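PDB 2NXF: putative dimetal phosphatase, which probably hydrolyses ADP-ribose and CDP-alcohols such as CDP-choline at a dinuclear metal centre of the calcineurin-like phosphoesterase fold. Local coordinates for residues A[205-217]-A[244-258]. Residues are numbered along the deposited sequence; the frame is centred on the assembly and turned at random.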
ATOM      1  N   GLN A 205       4.136 -12.842  10.218  1.00 23.74           N
ATOM      2  CA  GLN A 205       4.515 -12.031   9.055  1.00 24.09           C
ATOM      3  C   GLN A 205       5.834 -11.284   9.292  1.00 24.41           C
ATOM      4  O   GLN A 205       6.682 -11.199   8.394  1.00 24.31           O
ATOM      5  CB  GLN A 205       3.404 -11.055   8.657  1.00 23.28           C
ATOM      6  CG  GLN A 205       3.729 -10.342   7.318  1.00 23.84           C
ATOM      7  CD  GLN A 205       2.678  -9.371   6.834  1.00 25.41           C
ATOM      8  OE1 GLN A 205       2.883  -8.723   5.803  1.00 25.87           O
ATOM      9  NE2 GLN A 205       1.543  -9.266   7.555  1.00 24.98           N
ATOM     10  N   LEU A 206       6.013 -10.730  10.488  1.00 24.33           N
ATOM     11  CA  LEU A 206       7.259  -9.991  10.779  1.00 25.00           C
ATOM     12  C   LEU A 206       8.481 -10.899  10.792  1.00 24.93           C
ATOM     13  O   LEU A 206       9.575 -10.488  10.374  1.00 24.24           O
ATOM     14  CB  LEU A 206       7.169  -9.266  12.127  1.00 26.42           C
ATOM     15  CG  LEU A 206       6.136  -8.139  12.146  1.00 27.91           C
ATOM     16  CD1 LEU A 206       5.837  -7.772  13.630  1.00 32.71           C
ATOM     17  CD2 LEU A 206       6.601  -6.938  11.374  1.00 33.92           C
ATOM     18  N   GLN A 207       8.310 -12.119  11.307  1.00 23.95           N
ATOM     19  CA  GLN A 207       9.401 -13.098  11.346  1.00 25.30           C
ATOM     20  C   GLN A 207       9.827 -13.453   9.921  1.00 24.11           C
ATOM     21  O   GLN A 207      11.021 -13.580   9.627  1.00 22.85           O
ATOM     22  CB  GLN A 207       8.986 -14.333  12.157  1.00 24.93           C
ATOM     23  CG  GLN A 207       8.994 -14.040  13.667  1.00 28.44           C
ATOM     24  CD  GLN A 207       8.560 -15.212  14.543  1.00 30.60           C
ATOM     25  OE1 GLN A 207       7.798 -16.088  14.113  1.00 39.72           O
ATOM     26  NE2 GLN A 207       9.029 -15.219  15.789  1.00 34.98           N
ATOM     27  N   TRP A 208       8.848 -13.583   9.026  1.00 24.03           N
ATOM     28  CA  TRP A 208       9.154 -13.849   7.624  1.00 24.32           C
ATOM     29  C   TRP A 208       9.858 -12.656   6.946  1.00 24.29           C
ATOM     30  O   TRP A 208      10.872 -12.830   6.265  1.00 24.61           O
ATOM     31  CB  TRP A 208       7.873 -14.244   6.880  1.00 25.06           C
ATOM     32  CG  TRP A 208       7.937 -14.260   5.369  1.00 25.74           C
ATOM     33  CD1 TRP A 208       8.370 -15.286   4.553  1.00 28.13           C
ATOM     34  CD2 TRP A 208       7.489 -13.219   4.491  1.00 26.09           C
ATOM     35  NE1 TRP A 208       8.234 -14.927   3.226  1.00 27.82           N
ATOM     36  CE2 TRP A 208       7.693 -13.667   3.162  1.00 27.21           C
ATOM     37  CE3 TRP A 208       6.936 -11.946   4.703  1.00 26.72           C
ATOM     38  CZ2 TRP A 208       7.377 -12.885   2.055  1.00 27.34           C
ATOM     39  CZ3 TRP A 208       6.614 -11.156   3.590  1.00 27.34           C
ATOM     40  CH2 TRP A 208       6.833 -11.636   2.285  1.00 27.56           C
ATOM     41  N   LEU A 209       9.331 -11.457   7.142  1.00 24.81           N
ATOM     42  CA  LEU A 209       9.984 -10.257   6.604  1.00 24.02           C
ATOM     43  C   LEU A 209      11.441 -10.189   7.107  1.00 23.60           C
ATOM     44  O   LEU A 209      12.382  -9.976   6.335  1.00 23.48           O
ATOM     45  CB  LEU A 209       9.234  -9.014   7.089  1.00 24.18           C
ATOM     46  CG  LEU A 209       9.932  -7.693   6.727  1.00 23.00           C
ATOM     47  CD1 LEU A 209      10.110  -7.527   5.209  1.00 24.93           C
ATOM     48  CD2 LEU A 209       9.101  -6.530   7.342  1.00 24.59           C
ATOM     49  N   ASP A 210      11.623 -10.380   8.408  1.00 23.27           N
ATOM     50  CA  ASP A 210      12.969 -10.346   8.994  1.00 24.00           C
ATOM     51  C   ASP A 210      13.907 -11.381   8.346  1.00 24.58           C
ATOM     52  O   ASP A 210      15.077 -11.091   8.082  1.00 24.13           O
ATOM     53  CB  ASP A 210      12.894 -10.551  10.509  1.00 23.83           C
ATOM     54  CG  ASP A 210      14.234 -10.395  11.168  1.00 26.21           C
ATOM     55  OD1 ASP A 210      14.817  -9.289  11.107  1.00 28.82           O
ATOM     56  OD2 ASP A 210      14.738 -11.398  11.704  1.00 29.23           O
ATOM     57  N   ALA A 211      13.374 -12.574   8.074  1.00 24.32           N
ATOM     58  CA  ALA A 211      14.150 -13.647   7.419  1.00 23.90           C
ATOM     59  C   ALA A 211      14.518 -13.280   5.989  1.00 23.44           C
ATOM     60  O   ALA A 211      15.666 -13.467   5.571  1.00 22.77           O
ATOM     61  CB  ALA A 211      13.363 -14.962   7.442  1.00 24.69           C
ATOM     62  N   VAL A 212      13.538 -12.768   5.242  1.00 23.83           N
ATOM     63  CA  VAL A 212      13.770 -12.298   3.857  1.00 23.14           C
ATOM     64  C   VAL A 212      14.912 -11.277   3.861  1.00 23.35           C
ATOM     65  O   VAL A 212      15.859 -11.365   3.069  1.00 22.85           O
ATOM     66  CB  VAL A 212      12.474 -11.716   3.237  1.00 23.31           C
ATOM     67  CG1 VAL A 212      12.751 -11.075   1.870  1.00 23.49           C
ATOM     68  CG2 VAL A 212      11.441 -12.845   3.069  1.00 24.23           C
ATOM     69  N   LEU A 213      14.847 -10.326   4.794  1.00 22.48           N
ATOM     70  CA  LEU A 213      15.872  -9.277   4.845  1.00 22.79           C
ATOM     71  C   LEU A 213      17.262  -9.757   5.243  1.00 22.56           C
ATOM     72  O   LEU A 213      18.265  -9.248   4.738  1.00 22.42           O
ATOM     73  CB  LEU A 213      15.404  -8.131   5.755  1.00 22.69           C
ATOM     74  CG  LEU A 213      14.133  -7.415   5.257  1.00 23.71           C
ATOM     75  CD1 LEU A 213      13.731  -6.318   6.245  1.00 26.10           C
ATOM     76  CD2 LEU A 213      14.247  -6.838   3.814  1.00 24.73           C
ATOM     77  N   THR A 214      17.337 -10.742   6.141  1.00 22.20           N
ATOM     78  CA  THR A 214      18.604 -11.364   6.515  1.00 22.35           C
ATOM     79  C   THR A 214      19.259 -11.992   5.277  1.00 22.35           C
ATOM     80  O   THR A 214      20.444 -11.794   5.015  1.00 22.71           O
ATOM     81  CB  THR A 214      18.392 -12.419   7.616  1.00 22.66           C
ATOM     82  OG1 THR A 214      17.969 -11.772   8.830  1.00 24.45           O
ATOM     83  CG2 THR A 214      19.672 -13.233   7.871  1.00 20.69           C
ATOM     84  N   LEU A 215      18.464 -12.713   4.496  1.00 22.86           N
ATOM     85  CA  LEU A 215      18.997 -13.353   3.309  1.00 23.86           C
ATOM     86  C   LEU A 215      19.416 -12.295   2.285  1.00 22.72           C
ATOM     87  O   LEU A 215      20.499 -12.401   1.710  1.00 22.95           O
ATOM     88  CB  LEU A 215      18.006 -14.361   2.743  1.00 24.03           C
ATOM     89  CG  LEU A 215      17.704 -15.583   3.652  1.00 27.06           C
ATOM     90  CD1 LEU A 215      17.093 -16.622   2.742  1.00 32.38           C
ATOM     91  CD2 LEU A 215      18.926 -16.172   4.347  1.00 30.97           C
ATOM     92  N   SER A 216      18.593 -11.259   2.114  1.00 23.17           N
ATOM     93  CA  SER A 216      18.957 -10.136   1.234  1.00 22.90           C
ATOM     94  C   SER A 216      20.248  -9.438   1.647  1.00 22.37           C
ATOM     95  O   SER A 216      21.074  -9.110   0.787  1.00 23.35           O
ATOM     96  CB  SER A 216      17.806  -9.155   1.147  1.00 22.76           C
ATOM     97  OG  SER A 216      16.777  -9.727   0.350  1.00 24.74           O
ATOM     98  N   ASP A 217      20.463  -9.265   2.953  1.00 22.19           N
ATOM     99  CA  ASP A 217      21.736  -8.697   3.451  1.00 22.18           C
ATOM    100  C   ASP A 217      22.916  -9.506   2.912  1.00 22.44           C
ATOM    101  O   ASP A 217      23.872  -8.962   2.357  1.00 22.90           O
ATOM    102  CB  ASP A 217      21.818  -8.725   4.993  1.00 22.79           C
ATOM    103  CG  ASP A 217      20.819  -7.782   5.674  1.00 24.27           C
ATOM    104  OD1 ASP A 217      20.242  -6.879   5.027  1.00 24.58           O
ATOM    105  OD2 ASP A 217      20.613  -7.958   6.896  1.00 26.56           O
ATOM    106  N   ASN A 244       1.130  -1.656  14.697  1.00 22.96           N
ATOM    107  CA  ASN A 244       2.422  -1.990  15.287  1.00 23.77           C
ATOM    108  C   ASN A 244       3.553  -1.474  14.415  1.00 23.37           C
ATOM    109  O   ASN A 244       4.518  -2.179  14.157  1.00 23.86           O
ATOM    110  CB  ASN A 244       2.545  -3.502  15.606  1.00 23.50           C
ATOM    111  CG  ASN A 244       2.424  -4.384  14.371  1.00 23.86           C
ATOM    112  OD1 ASN A 244       1.828  -4.004  13.369  1.00 23.39           O
ATOM    113  ND2 ASN A 244       2.985  -5.594  14.460  1.00 25.46           N
ATOM    114  N   HIS A 245       3.440  -0.210  14.007  1.00 23.59           N
ATOM    115  CA  HIS A 245       4.429   0.377  13.094  1.00 23.92           C
ATOM    116  C   HIS A 245       5.854   0.289  13.672  1.00 24.27           C
ATOM    117  O   HIS A 245       6.805   0.065  12.924  1.00 24.03           O
ATOM    118  CB  HIS A 245       4.060   1.832  12.739  1.00 24.15           C
ATOM    119  CG  HIS A 245       4.216   2.792  13.884  1.00 25.02           C
ATOM    120  ND1 HIS A 245       5.265   3.684  13.985  1.00 27.15           N
ATOM    121  CD2 HIS A 245       3.465   2.973  14.995  1.00 26.29           C
ATOM    122  CE1 HIS A 245       5.145   4.380  15.102  1.00 27.23           C
ATOM    123  NE2 HIS A 245       4.064   3.966  15.735  1.00 28.52           N
ATOM    124  N   GLU A 246       6.004   0.449  14.986  1.00 24.35           N
ATOM    125  CA  GLU A 246       7.335   0.450  15.593  1.00 25.16           C
ATOM    126  C   GLU A 246       7.995  -0.935  15.485  1.00 24.94           C
ATOM    127  O   GLU A 246       9.222  -1.040  15.342  1.00 24.18           O
ATOM    128  CB  GLU A 246       7.262   0.937  17.044  1.00 26.51           C
ATOM    129  CG  GLU A 246       8.592   1.346  17.645  1.00 32.14           C
ATOM    130  CD  GLU A 246       9.248   2.542  16.938  1.00 37.24           C
ATOM    131  OE1 GLU A 246      10.480   2.507  16.741  1.00 41.06           O
ATOM    132  OE2 GLU A 246       8.550   3.511  16.582  1.00 38.89           O
ATOM    133  N   ALA A 247       7.175  -1.984  15.526  1.00 24.33           N
ATOM    134  CA  ALA A 247       7.674  -3.356  15.357  1.00 24.61           C
ATOM    135  C   ALA A 247       8.267  -3.531  13.964  1.00 24.83           C
ATOM    136  O   ALA A 247       9.301  -4.191  13.795  1.00 24.82           O
ATOM    137  CB  ALA A 247       6.554  -4.369  15.604  1.00 25.45           C
ATOM    138  N   VAL A 248       7.635  -2.899  12.977  1.00 23.51           N
ATOM    139  CA  VAL A 248       8.150  -2.927  11.596  1.00 24.23           C
ATOM    140  C   VAL A 248       9.460  -2.153  11.504  1.00 23.87           C
ATOM    141  O   VAL A 248      10.437  -2.645  10.927  1.00 23.93           O
ATOM    142  CB  VAL A 248       7.142  -2.379  10.577  1.00 24.27           C
ATOM    143  CG1 VAL A 248       7.693  -2.550   9.141  1.00 24.76           C
ATOM    144  CG2 VAL A 248       5.825  -3.141  10.680  1.00 25.11           C
ATOM    145  N   LEU A 249       9.478  -0.947  12.074  1.00 23.73           N
ATOM    146  CA  LEU A 249      10.703  -0.124  12.053  1.00 23.11           C
ATOM    147  C   LEU A 249      11.865  -0.867  12.686  1.00 23.38           C
ATOM    148  O   LEU A 249      12.988  -0.810  12.187  1.00 24.17           O
ATOM    149  CB  LEU A 249      10.495   1.220  12.751  1.00 24.01           C
ATOM    150  CG  LEU A 249       9.490   2.140  12.057  1.00 23.96           C
ATOM    151  CD1 LEU A 249       9.205   3.349  12.935  1.00 25.14           C
ATOM    152  CD2 LEU A 249      10.017   2.554  10.673  1.00 26.68           C
ATOM    153  N   SER A 250      11.610  -1.575  13.787  1.00 22.83           N
ATOM    154  CA  SER A 250      12.665  -2.325  14.460  0.50 23.42           C
ATOM    155  C   SER A 250      13.294  -3.368  13.541  1.00 23.67           C
ATOM    156  O   SER A 250      14.516  -3.551  13.555  1.00 24.60           O
ATOM    157  CB  SER A 250      12.121  -2.992  15.721  0.50 23.13           C
ATOM    158  OG  SER A 250      11.899  -2.026  16.729  0.50 23.09           O
ATOM    159  N   VAL A 251      12.453  -4.049  12.752  1.00 23.78           N
ATOM    160  CA  VAL A 251      12.934  -5.018  11.758  1.00 23.85           C
ATOM    161  C   VAL A 251      13.745  -4.309  10.657  1.00 24.02           C
ATOM    162  O   VAL A 251      14.885  -4.698  10.387  1.00 23.83           O
ATOM    163  CB  VAL A 251      11.780  -5.845  11.139  1.00 23.88           C
ATOM    164  CG1 VAL A 251      12.286  -6.713   9.969  1.00 24.59           C
ATOM    165  CG2 VAL A 251      11.137  -6.729  12.216  1.00 24.82           C
ATOM    166  N   LEU A 252      13.193  -3.244  10.088  1.00 24.33           N
ATOM    167  CA  LEU A 252      13.863  -2.548   8.981  1.00 24.11           C
ATOM    168  C   LEU A 252      15.230  -2.025   9.381  1.00 24.80           C
ATOM    169  O   LEU A 252      16.190  -2.120   8.602  1.00 24.55           O
ATOM    170  CB  LEU A 252      13.014  -1.389   8.471  1.00 24.36           C
ATOM    171  CG  LEU A 252      11.599  -1.727   8.001  1.00 22.96           C
ATOM    172  CD1 LEU A 252      10.901  -0.447   7.535  1.00 26.21           C
ATOM    173  CD2 LEU A 252      11.612  -2.818   6.911  1.00 24.32           C
ATOM    174  N   ARG A 253      15.314  -1.472  10.593  1.00 24.63           N
ATOM    175  CA  ARG A 253      16.559  -0.861  11.088  1.00 25.26           C
ATOM    176  C   ARG A 253      17.686  -1.874  11.327  1.00 25.54           C
ATOM    177  O   ARG A 253      18.857  -1.493  11.436  1.00 25.64           O
ATOM    178  CB  ARG A 253      16.285  -0.049  12.352  1.00 25.46           C
ATOM    179  CG  ARG A 253      15.441   1.191  12.058  1.00 26.75           C
ATOM    180  CD  ARG A 253      14.955   1.873  13.325  1.00 29.13           C
ATOM    181  NE  ARG A 253      14.289   3.140  13.010  1.00 31.34           N
ATOM    182  CZ  ARG A 253      13.368   3.717  13.780  1.00 32.03           C
ATOM    183  NH1 ARG A 253      12.979   3.132  14.906  1.00 32.56           N
ATOM    184  NH2 ARG A 253      12.837   4.878  13.419  1.00 31.29           N
ATOM    185  N   SER A 254      17.315  -3.154  11.401  1.00 25.22           N
ATOM    186  CA  SER A 254      18.246  -4.269  11.576  1.00 26.67           C
ATOM    187  C   SER A 254      18.933  -4.712  10.286  1.00 26.01           C
ATOM    188  O   SER A 254      19.835  -5.555  10.325  1.00 26.59           O
ATOM    189  CB  SER A 254      17.478  -5.472  12.141  1.00 26.93           C
ATOM    190  OG  SER A 254      17.109  -5.206  13.487  1.00 32.93           O
ATOM    191  N   HIS A 255      18.501  -4.169   9.146  1.00 25.37           N
ATOM    192  CA  HIS A 255      18.932  -4.697   7.853  1.00 25.16           C
ATOM    193  C   HIS A 255      19.366  -3.632   6.858  1.00 25.08           C
ATOM    194  O   HIS A 255      18.542  -2.821   6.406  1.00 25.04           O
ATOM    195  CB  HIS A 255      17.804  -5.534   7.242  1.00 24.82           C
ATOM    196  CG  HIS A 255      17.434  -6.719   8.074  1.00 23.79           C
ATOM    197  ND1 HIS A 255      18.212  -7.853   8.132  1.00 25.39           N
ATOM    198  CD2 HIS A 255      16.374  -6.944   8.890  1.00 24.77           C
ATOM    199  CE1 HIS A 255      17.653  -8.726   8.956  1.00 26.37           C
ATOM    200  NE2 HIS A 255      16.530  -8.202   9.415  1.00 25.31           N
ATOM    201  N   GLN A 256      20.649  -3.690   6.482  1.00 25.60           N
ATOM    202  CA  GLN A 256      21.189  -2.754   5.496  1.00 26.33           C
ATOM    203  C   GLN A 256      20.631  -2.935   4.083  1.00 25.51           C
ATOM    204  O   GLN A 256      20.736  -2.020   3.248  1.00 25.94           O
ATOM    205  CB  GLN A 256      22.725  -2.754   5.500  1.00 26.98           C
ATOM    206  CG  GLN A 256      23.306  -2.012   6.702  1.00 32.17           C
ATOM    207  CD  GLN A 256      24.523  -1.159   6.359  1.00 37.76           C
ATOM    208  OE1 GLN A 256      25.634  -1.448   6.802  1.00 40.86           O
ATOM    209  NE2 GLN A 256      24.314  -0.098   5.570  1.00 41.38           N
ATOM    210  N   SER A 257      20.015  -4.086   3.815  1.00 24.33           N
ATOM    211  CA  SER A 257      19.447  -4.353   2.488  1.00 24.21           C
ATOM    212  C   SER A 257      18.204  -3.526   2.167  1.00 23.70           C
ATOM    213  O   SER A 257      17.819  -3.421   1.008  1.00 24.25           O
ATOM    214  CB  SER A 257      19.114  -5.839   2.315  1.00 24.26           C
ATOM    215  OG  SER A 257      18.214  -6.256   3.314  1.00 23.74           O
ATOM    216  N   VAL A 258      17.561  -2.948   3.182  1.00 23.75           N
ATOM    217  CA  VAL A 258      16.351  -2.167   2.947  1.00 23.87           C
ATOM    218  C   VAL A 258      16.699  -0.887   2.166  1.00 24.29           C
ATOM    219  O   VAL A 258      17.524  -0.079   2.609  1.00 24.71           O
ATOM    220  CB  VAL A 258      15.669  -1.791   4.266  1.00 23.04           C
ATOM    221  CG1 VAL A 258      14.430  -0.920   4.002  1.00 23.52           C
ATOM    222  CG2 VAL A 258      15.326  -3.064   5.089  1.00 23.39           C
TER
HETATM  223  O   HOH W   1      14.794  -7.606  13.730  1.00 40.64           O
HETATM  224  O   HOH W   2      22.392  -5.590   7.792  1.00 24.94           O
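Leu-206 reaches Ala-247 with CD1 and Val-248 CG2 with CD2 (3.9 Å), where two neighbouring helices of the calcineurin-like phosphoesterase fold run nearly parallel (16°) on one face of the seven-stranded mixed sheet. One turn on, Leu-209 CG and Asp-210 CB both touch Val-251 CG1. With its CG anti to the backbone N (chi1 -175°), Asp-210 swings OD1 to the ring of His-255, whose NE2 donates an almost straight bond of 2.6 Å; the donor lies well above the carboxylate plane, and a water also donates to OD1. Leu-213 lays CB over one face of this imidazole, a CH-pi contact 3.5 Å from the ring centroid, while its CD1 packs on Val-251, Leu-252 and Val-258. Asp-217 takes the other ring nitrogen: ND1 donates to its OD2 at 2.7 Å on the syn side but tilted about 33° out of the carboxylate plane. Held by two carboxylates, the imidazole is probably protonated. A leucine in place of His-255 would probably leave Asp-210 OD1 and Asp-217 OD2 without their ring N-H partners and the two negative charges poorly balanced. Asp-217 OD1 accepts from Ser-257 OG (2.7 Å) and Ser-257 N (3.1 Å), from opposite faces of its carboxylate plane.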